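Side-chain contacts in EH1AB1 (Metagenome, PDB 6I8F), which probably hydrolyses carboxylic esters, using an alpha/beta hydrolase fold: residues Ala182-Ala187 against Thr194-Gln199; Ser249-Thr254 against Gly276-Asp281. All blocks are in the same frame, centred on the assembly; numbering follows the deposited sequence.

Contact 1. Residues Ala182-Ala187 against Thr194-Gln199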
ATOM      1  N   ALA A 182      -1.578 -13.583  10.917  1.00 18.12           N
ATOM      2  CA  ALA A 182      -0.349 -13.114  11.561  1.00 19.11           C
ATOM      3  C   ALA A 182       0.297 -14.259  12.350  1.00 18.95           C
ATOM      4  O   ALA A 182       1.525 -14.456  12.321  1.00 18.35           O
ATOM      5  CB  ALA A 182      -0.639 -11.934  12.453  1.00 19.13           C
ATOM      6  N   VAL A 183      -0.543 -14.999  13.073  1.00 19.01           N
ATOM      7  CA  VAL A 183      -0.088 -16.058  13.969  1.00 19.08           C
ATOM      8  C   VAL A 183       0.484 -17.215  13.151  1.00 18.70           C
ATOM      9  O   VAL A 183       1.497 -17.770  13.545  1.00 20.23           O
ATOM     10  CB  VAL A 183      -1.210 -16.504  14.922  1.00 19.67           C
ATOM     11  CG1 VAL A 183      -0.889 -17.821  15.620  1.00 20.91           C
ATOM     12  CG2 VAL A 183      -1.511 -15.421  15.940  1.00 20.08           C
ATOM     13  N   VAL A 184      -0.152 -17.563  12.019  1.00 17.77           N
ATOM     14  CA  VAL A 184       0.369 -18.625  11.146  1.00 17.72           C
ATOM     15  C   VAL A 184       1.820 -18.315  10.758  1.00 17.61           C
ATOM     16  O   VAL A 184       2.672 -19.199  10.786  1.00 17.71           O
ATOM     17  CB  VAL A 184      -0.501 -18.857   9.892  1.00 17.28           C
ATOM     18  CG1 VAL A 184       0.198 -19.750   8.874  1.00 17.25           C
ATOM     19  CG2 VAL A 184      -1.860 -19.436  10.253  1.00 16.95           C
ATOM     20  N   CYS A 185       2.092 -17.062  10.379  1.00 18.52           N
ATOM     21  CA  CYS A 185       3.450 -16.661   9.961  1.00 19.45           C
ATOM     22  C   CYS A 185       4.452 -16.847  11.106  1.00 19.13           C
ATOM     23  O   CYS A 185       5.545 -17.393  10.885  1.00 19.06           O
ATOM     24  CB  CYS A 185       3.489 -15.216   9.493  1.00 19.63           C
ATOM     25  SG  CYS A 185       2.516 -14.938   7.989  1.00 20.04           S
ATOM     26  N   GLN A 186       4.069 -16.402  12.306  1.00 18.48           N
ATOM     27  CA  GLN A 186       4.933 -16.498  13.499  1.00 20.62           C
ATOM     28  C   GLN A 186       5.148 -17.969  13.883  1.00 20.97           C
ATOM     29  O   GLN A 186       6.270 -18.345  14.232  1.00 22.55           O
ATOM     30  CB  GLN A 186       4.360 -15.716  14.680  1.00 19.68           C
ATOM     31  CG  GLN A 186       4.531 -14.219  14.547  1.00 20.39           C
ATOM     32  CD  GLN A 186       4.224 -13.529  15.848  1.00 20.77           C
ATOM     33  OE1 GLN A 186       4.310 -14.135  16.916  1.00 20.32           O
ATOM     34  NE2 GLN A 186       3.852 -12.260  15.760  1.00 21.41           N
ATOM     35  N   ALA A 187       4.093 -18.782  13.756  1.00 22.33           N
ATOM     36  CA  ALA A 187       4.135 -20.221  14.095  1.00 23.47           C
ATOM     37  C   ALA A 187       5.137 -20.959  13.207  1.00 23.96           C
ATOM     38  O   ALA A 187       6.012 -21.672  13.707  1.00 23.17           O
ATOM     39  CB  ALA A 187       2.770 -20.830  13.974  1.00 23.93           C
ATOM     40  N   THR A 194       9.216 -23.442   6.518  1.00 26.78           N
ATOM     41  CA  THR A 194       8.848 -22.501   5.476  1.00 26.60           C
ATOM     42  C   THR A 194       7.472 -21.905   5.779  1.00 24.21           C
ATOM     43  O   THR A 194       6.489 -22.602   5.928  1.00 23.01           O
ATOM     44  CB  THR A 194       8.876 -23.185   4.109  1.00 28.55           C
ATOM     45  OG1 THR A 194      10.220 -23.635   3.957  1.00 29.41           O
ATOM     46  CG2 THR A 194       8.494 -22.277   2.959  1.00 30.42           C
ATOM     47  N   GLY A 195       7.439 -20.580   5.874  1.00 24.08           N
ATOM     48  CA  GLY A 195       6.233 -19.876   6.116  1.00 23.10           C
ATOM     49  C   GLY A 195       5.684 -19.270   4.833  1.00 22.17           C
ATOM     50  O   GLY A 195       6.254 -19.449   3.758  1.00 22.12           O
ATOM     51  N   PRO A 196       4.560 -18.529   4.936  1.00 20.75           N
ATOM     52  CA  PRO A 196       3.971 -17.832   3.799  1.00 19.26           C
ATOM     53  C   PRO A 196       4.943 -16.829   3.178  1.00 18.59           C
ATOM     54  O   PRO A 196       5.786 -16.301   3.872  1.00 18.59           O
ATOM     55  CB  PRO A 196       2.782 -17.088   4.422  1.00 19.38           C
ATOM     56  CG  PRO A 196       2.438 -17.910   5.637  1.00 20.06           C
ATOM     57  CD  PRO A 196       3.792 -18.322   6.173  1.00 20.89           C
ATOM     58  N   ALA A 197       4.782 -16.572   1.878  1.00 18.25           N
ATOM     59  CA  ALA A 197       5.576 -15.587   1.152  1.00 17.92           C
ATOM     60  C   ALA A 197       5.058 -14.157   1.395  1.00 18.66           C
ATOM     61  O   ALA A 197       5.722 -13.172   1.031  1.00 18.37           O
ATOM     62  CB  ALA A 197       5.520 -15.927  -0.319  1.00 18.15           C
ATOM     63  N   PHE A 198       3.849 -14.026   1.961  1.00 17.78           N
ATOM     64  CA  PHE A 198       3.176 -12.729   2.090  1.00 16.57           C
ATOM     65  C   PHE A 198       2.052 -12.885   3.111  1.00 16.38           C
ATOM     66  O   PHE A 198       1.521 -13.987   3.243  1.00 15.67           O
ATOM     67  CB  PHE A 198       2.652 -12.281   0.723  1.00 16.48           C
ATOM     68  CG  PHE A 198       2.013 -10.913   0.642  1.00 16.63           C
ATOM     69  CD1 PHE A 198       0.645 -10.754   0.771  1.00 16.61           C
ATOM     70  CD2 PHE A 198       2.778  -9.783   0.390  1.00 17.86           C
ATOM     71  CE1 PHE A 198       0.049  -9.504   0.667  1.00 16.48           C
ATOM     72  CE2 PHE A 198       2.185  -8.532   0.268  1.00 17.62           C
ATOM     73  CZ  PHE A 198       0.821  -8.396   0.415  1.00 17.61           C
ATOM     74  N   GLN A 199       1.714 -11.800   3.819  1.00 16.26           N
ATOM     75  CA  GLN A 199       0.619 -11.809   4.787  1.00 16.76           C
ATOM     76  C   GLN A 199      -0.265 -10.574   4.560  1.00 16.42           C
ATOM     77  O   GLN A 199       0.211  -9.447   4.533  1.00 15.94           O
ATOM     78  CB  GLN A 199       1.129 -11.924   6.231  1.00 16.96           C
ATOM     79  CG  GLN A 199       2.062 -10.799   6.683  1.00 16.56           C
ATOM     80  CD  GLN A 199       2.617 -11.010   8.076  1.00 17.13           C
ATOM     81  OE1 GLN A 199       1.882 -11.300   9.021  1.00 17.13           O
ATOM     82  NE2 GLN A 199       3.928 -10.862   8.225  1.00 17.40           N
TER
HETATM   83  O   HOH W   1       2.929 -12.190  11.297  1.00 16.94           O
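Cys-185, on helix 176-190, sends its thiol into the angle between Pro-196 and Gln-199, and the apolar part of the contact is built round that sulfur. With chi1 at -65°, SG stands beside the backbone N of its own residue and points across to the second segment. There Cys-185 SG lies 3.8 Å from both Gln-199 CB and Pro-196 CG. The proline ring offers its CG and CD atoms to the sulfur, Pro-196 CD lying 4.0 Å from Cys-185 SG. The preceding residue, Val-184, touches the same ring more loosely, Val-184 CG1 to Pro-196 CG being 4.3 Å. Phe-152 of helix 143-157 and Val-171 of strand 169-174 also pack on Pro-196.

The polar part lies at the Ala-182 end. A chi1 of 60° sets Gln-199 CG between the backbone N and the carbonyl carbon, and from there the chain runs out extended, carrying its amide past the thiol to the helix. Gln-199 OE1 comes within 3.8 Å of Ala-182 CA, yet no direct hydrogen bond joins the segments. Instead a water donates to both sides, to Ala-182 O at 2.9 Å and to Gln-199 OE1 at 2.7 Å. The other end of the amide, NE2, is bonded to the carbonyl of Pro-260.

Together these contacts seat helix 176-190 against Gln-199 of strand 198-202 and the loop leading into it, within the beta-alpha-beta unit that begins with strand 169-174. Chemically, the helix is held here by apolar contacts, mostly round one sulfur, and by one water bridge; with water at the oxygen and Pro-260 at the nitrogen, the two partners probably fix which way round the buried glutamine amide sits and satisfy both its polar atoms.

Contact 2. Residues Ser249-Thr254 against Gly276-Asp281; sequences SPLLAT and GRAYAD
Leu-251 and Tyr-279 bring the two backbones closest, their CA atoms 5.7 Å apart, where the 3-10 turn 250-252 passes beside helix 273-285. Leu-251 CG is anti to the backbone N (chi1 -177°), which extends the side chain to the helix. Leu-251 CD1 lies 3.7 Å from Tyr-279 N, and both methyls reach Ala-278 CB, Leu-251 CD2 at 4.0 Å. The turn belongs to the long connection between helix 230-236 and strand 262-267 of the alpha/beta hydrolase fold, and the helix lies between strands 262-267 and 290-296 in sequence; the contact thus packs a loop on one of the helices flanking the central sheet.

The tyrosine ring meets the turn edge-on. Pro-250 C and Leu-251 N lie in the ring plane at that edge, with Tyr-279 CE1 3.7 Å from Pro-250 O and Tyr-279 CD1 3.8 Å from Leu-251 CA. Pro-250 CB sits 4.0 Å from Tyr-279 CE1 and also near the hydroxyl. That hydroxyl is hydrogen-bonded to Gln-186 of helix 176-190, and Phe-256 stacks edge-to-face with the ring. On the same helix as the tyrosine, Arg-277 forms salt bridges with Asp-281 and Glu-285 of the second subunit, and Asp-281 with Arg-277 of that subunit.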
ATOM      1  N   SER A 249      -1.909 -12.784  21.115  1.00 23.63           N
ATOM      2  CA  SER A 249      -1.287 -11.471  21.209  1.00 23.93           C
ATOM      3  C   SER A 249      -0.011 -11.442  20.376  1.00 23.27           C
ATOM      4  O   SER A 249       1.082 -11.257  20.915  1.00 23.64           O
ATOM      5  CB  SER A 249      -1.030 -11.121  22.657  1.00 24.79           C
ATOM      6  OG  SER A 249      -2.258 -10.942  23.348  1.00 26.37           O
ATOM      7  N   PRO A 250      -0.101 -11.639  19.039  1.00 21.63           N
ATOM      8  CA  PRO A 250       1.098 -11.709  18.203  1.00 20.84           C
ATOM      9  C   PRO A 250       1.929 -10.415  18.198  1.00 20.26           C
ATOM     10  O   PRO A 250       3.134 -10.469  17.910  1.00 20.44           O
ATOM     11  CB  PRO A 250       0.552 -12.052  16.804  1.00 21.40           C
ATOM     12  CG  PRO A 250      -0.906 -11.611  16.833  1.00 21.69           C
ATOM     13  CD  PRO A 250      -1.344 -11.833  18.268  1.00 21.78           C
ATOM     14  N   LEU A 251       1.310  -9.277  18.536  1.00 19.72           N
ATOM     15  CA  LEU A 251       2.025  -8.009  18.676  1.00 21.38           C
ATOM     16  C   LEU A 251       3.180  -8.118  19.689  1.00 24.04           C
ATOM     17  O   LEU A 251       4.151  -7.358  19.590  1.00 25.32           O
ATOM     18  CB  LEU A 251       1.055  -6.903  19.099  1.00 21.76           C
ATOM     19  CG  LEU A 251       1.650  -5.495  19.206  1.00 21.72           C
ATOM     20  CD1 LEU A 251       2.251  -5.046  17.880  1.00 22.61           C
ATOM     21  CD2 LEU A 251       0.607  -4.504  19.677  1.00 21.25           C
ATOM     22  N   LEU A 252       3.089  -9.049  20.648  1.00 24.31           N
ATOM     23  CA  LEU A 252       4.047  -9.103  21.752  1.00 25.98           C
ATOM     24  C   LEU A 252       5.262  -9.964  21.401  1.00 24.59           C
ATOM     25  O   LEU A 252       6.110 -10.144  22.241  1.00 25.69           O
ATOM     26  CB  LEU A 252       3.355  -9.656  23.006  1.00 27.34           C
ATOM     27  CG  LEU A 252       2.094  -8.913  23.447  1.00 28.88           C
ATOM     28  CD1 LEU A 252       1.492  -9.565  24.683  1.00 29.19           C
ATOM     29  CD2 LEU A 252       2.384  -7.446  23.725  1.00 29.97           C
ATOM     30  N   ALA A 253       5.363 -10.495  20.180  1.00 24.78           N
ATOM     31  CA  ALA A 253       6.576 -11.229  19.801  1.00 25.24           C
ATOM     32  C   ALA A 253       7.819 -10.372  20.083  1.00 25.94           C
ATOM     33  O   ALA A 253       7.817  -9.143  19.925  1.00 27.56           O
ATOM     34  CB  ALA A 253       6.525 -11.654  18.359  1.00 24.76           C
ATOM     35  N   THR A 254       8.878 -11.063  20.498  1.00 28.37           N
ATOM     36  CA  THR A 254      10.191 -10.508  20.858  1.00 32.01           C
ATOM     37  C   THR A 254      10.920  -9.987  19.617  1.00 32.40           C
ATOM     38  O   THR A 254      11.690  -9.026  19.676  1.00 32.85           O
ATOM     39  CB  THR A 254      11.033 -11.602  21.528  1.00 33.88           C
ATOM     40  OG1 THR A 254      10.558 -11.712  22.867  1.00 41.03           O
ATOM     41  CG2 THR A 254      12.519 -11.320  21.554  1.00 39.06           C
ATOM     42  N   GLY A 276      -3.390  -2.632  15.169  1.00 20.71           N
ATOM     43  CA  GLY A 276      -3.093  -2.966  13.774  1.00 19.83           C
ATOM     44  C   GLY A 276      -1.900  -2.172  13.272  1.00 19.39           C
ATOM     45  O   GLY A 276      -0.928  -2.725  12.727  1.00 18.26           O
ATOM     46  N   ARG A 277      -1.955  -0.861  13.501  1.00 18.78           N
ATOM     47  CA  ARG A 277      -0.889   0.027  13.085  1.00 20.38           C
ATOM     48  C   ARG A 277       0.407  -0.344  13.818  1.00 20.36           C
ATOM     49  O   ARG A 277       1.483  -0.427  13.203  1.00 19.98           O
ATOM     50  CB  ARG A 277      -1.262   1.489  13.340  1.00 22.08           C
ATOM     51  CG  ARG A 277      -0.278   2.460  12.711  1.00 23.52           C
ATOM     52  CD  ARG A 277      -0.705   3.897  12.902  1.00 25.15           C
ATOM     53  NE  ARG A 277       0.261   4.775  12.267  1.00 24.84           N
ATOM     54  CZ  ARG A 277       0.330   6.081  12.458  1.00 26.22           C
ATOM     55  NH1 ARG A 277      -0.564   6.682  13.234  1.00 25.93           N
ATOM     56  NH2 ARG A 277       1.315   6.765  11.897  1.00 24.98           N
ATOM     57  N   ALA A 278       0.294  -0.591  15.127  1.00 20.04           N
ATOM     58  CA  ALA A 278       1.433  -1.027  15.942  1.00 20.07           C
ATOM     59  C   ALA A 278       2.118  -2.240  15.308  1.00 18.93           C
ATOM     60  O   ALA A 278       3.344  -2.312  15.281  1.00 19.20           O
ATOM     61  CB  ALA A 278       0.981  -1.329  17.353  1.00 20.98           C
ATOM     62  N   TYR A 279       1.324  -3.201  14.818  1.00 18.90           N
ATOM     63  CA  TYR A 279       1.862  -4.427  14.190  1.00 17.84           C
ATOM     64  C   TYR A 279       2.681  -4.076  12.932  1.00 17.85           C
ATOM     65  O   TYR A 279       3.807  -4.586  12.726  1.00 17.05           O
ATOM     66  CB  TYR A 279       0.734  -5.422  13.903  1.00 18.43           C
ATOM     67  CG  TYR A 279       1.226  -6.843  13.792  1.00 17.80           C
ATOM     68  CD1 TYR A 279       1.463  -7.605  14.924  1.00 18.11           C
ATOM     69  CD2 TYR A 279       1.505  -7.408  12.562  1.00 17.71           C
ATOM     70  CE1 TYR A 279       1.932  -8.907  14.837  1.00 18.05           C
ATOM     71  CE2 TYR A 279       1.987  -8.703  12.450  1.00 17.60           C
ATOM     72  CZ  TYR A 279       2.192  -9.460  13.593  1.00 18.52           C
ATOM     73  OH  TYR A 279       2.678 -10.732  13.494  1.00 16.98           O
ATOM     74  N   ALA A 280       2.142  -3.187  12.101  1.00 17.82           N
ATOM     75  CA  ALA A 280       2.844  -2.702  10.903  1.00 18.93           C
ATOM     76  C   ALA A 280       4.143  -1.990  11.302  1.00 19.15           C
ATOM     77  O   ALA A 280       5.177  -2.175  10.673  1.00 18.55           O
ATOM     78  CB  ALA A 280       1.941  -1.792  10.105  1.00 18.85           C
ATOM     79  N   ASP A 281       4.073  -1.171  12.358  1.00 20.68           N
ATOM     80  CA  ASP A 281       5.242  -0.462  12.888  1.00 21.76           C
ATOM     81  C   ASP A 281       6.355  -1.452  13.270  1.00 21.16           C
ATOM     82  O   ASP A 281       7.513  -1.222  12.932  1.00 21.31           O
ATOM     83  CB  ASP A 281       4.875   0.420  14.085  1.00 23.26           C
ATOM     84  CG  ASP A 281       4.081   1.658  13.711  1.00 25.67           C
ATOM     85  OD1 ASP A 281       4.040   2.003  12.500  1.00 26.82           O
ATOM     86  OD2 ASP A 281       3.478   2.247  14.625  1.00 27.53           O
TER

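In the fold
Contact 1 closes before contact 2 opens along the chain, and their centres are 14 Å apart, yet helix 176-190 takes part in both neighbourhoods. Gln-186 makes the junction: its NE2 is hydrogen-bonded to Pro-250 O at 2.9 Å and to Tyr-279 OH at 3.0 Å, while Ala-182 CB packs against Tyr-279 OH. Strands 198-202 and 262-267 are neighbours in the sheet, followed by 290-296 at its edge; contact 1 sets a helix on the sheet, while contact 2 packs a loop on helix 273-285. Helix 176-190 follows what is probably the nucleophile elbow; helix 273-285 also carries residues that meet the second subunit, linking this packing to the dimer.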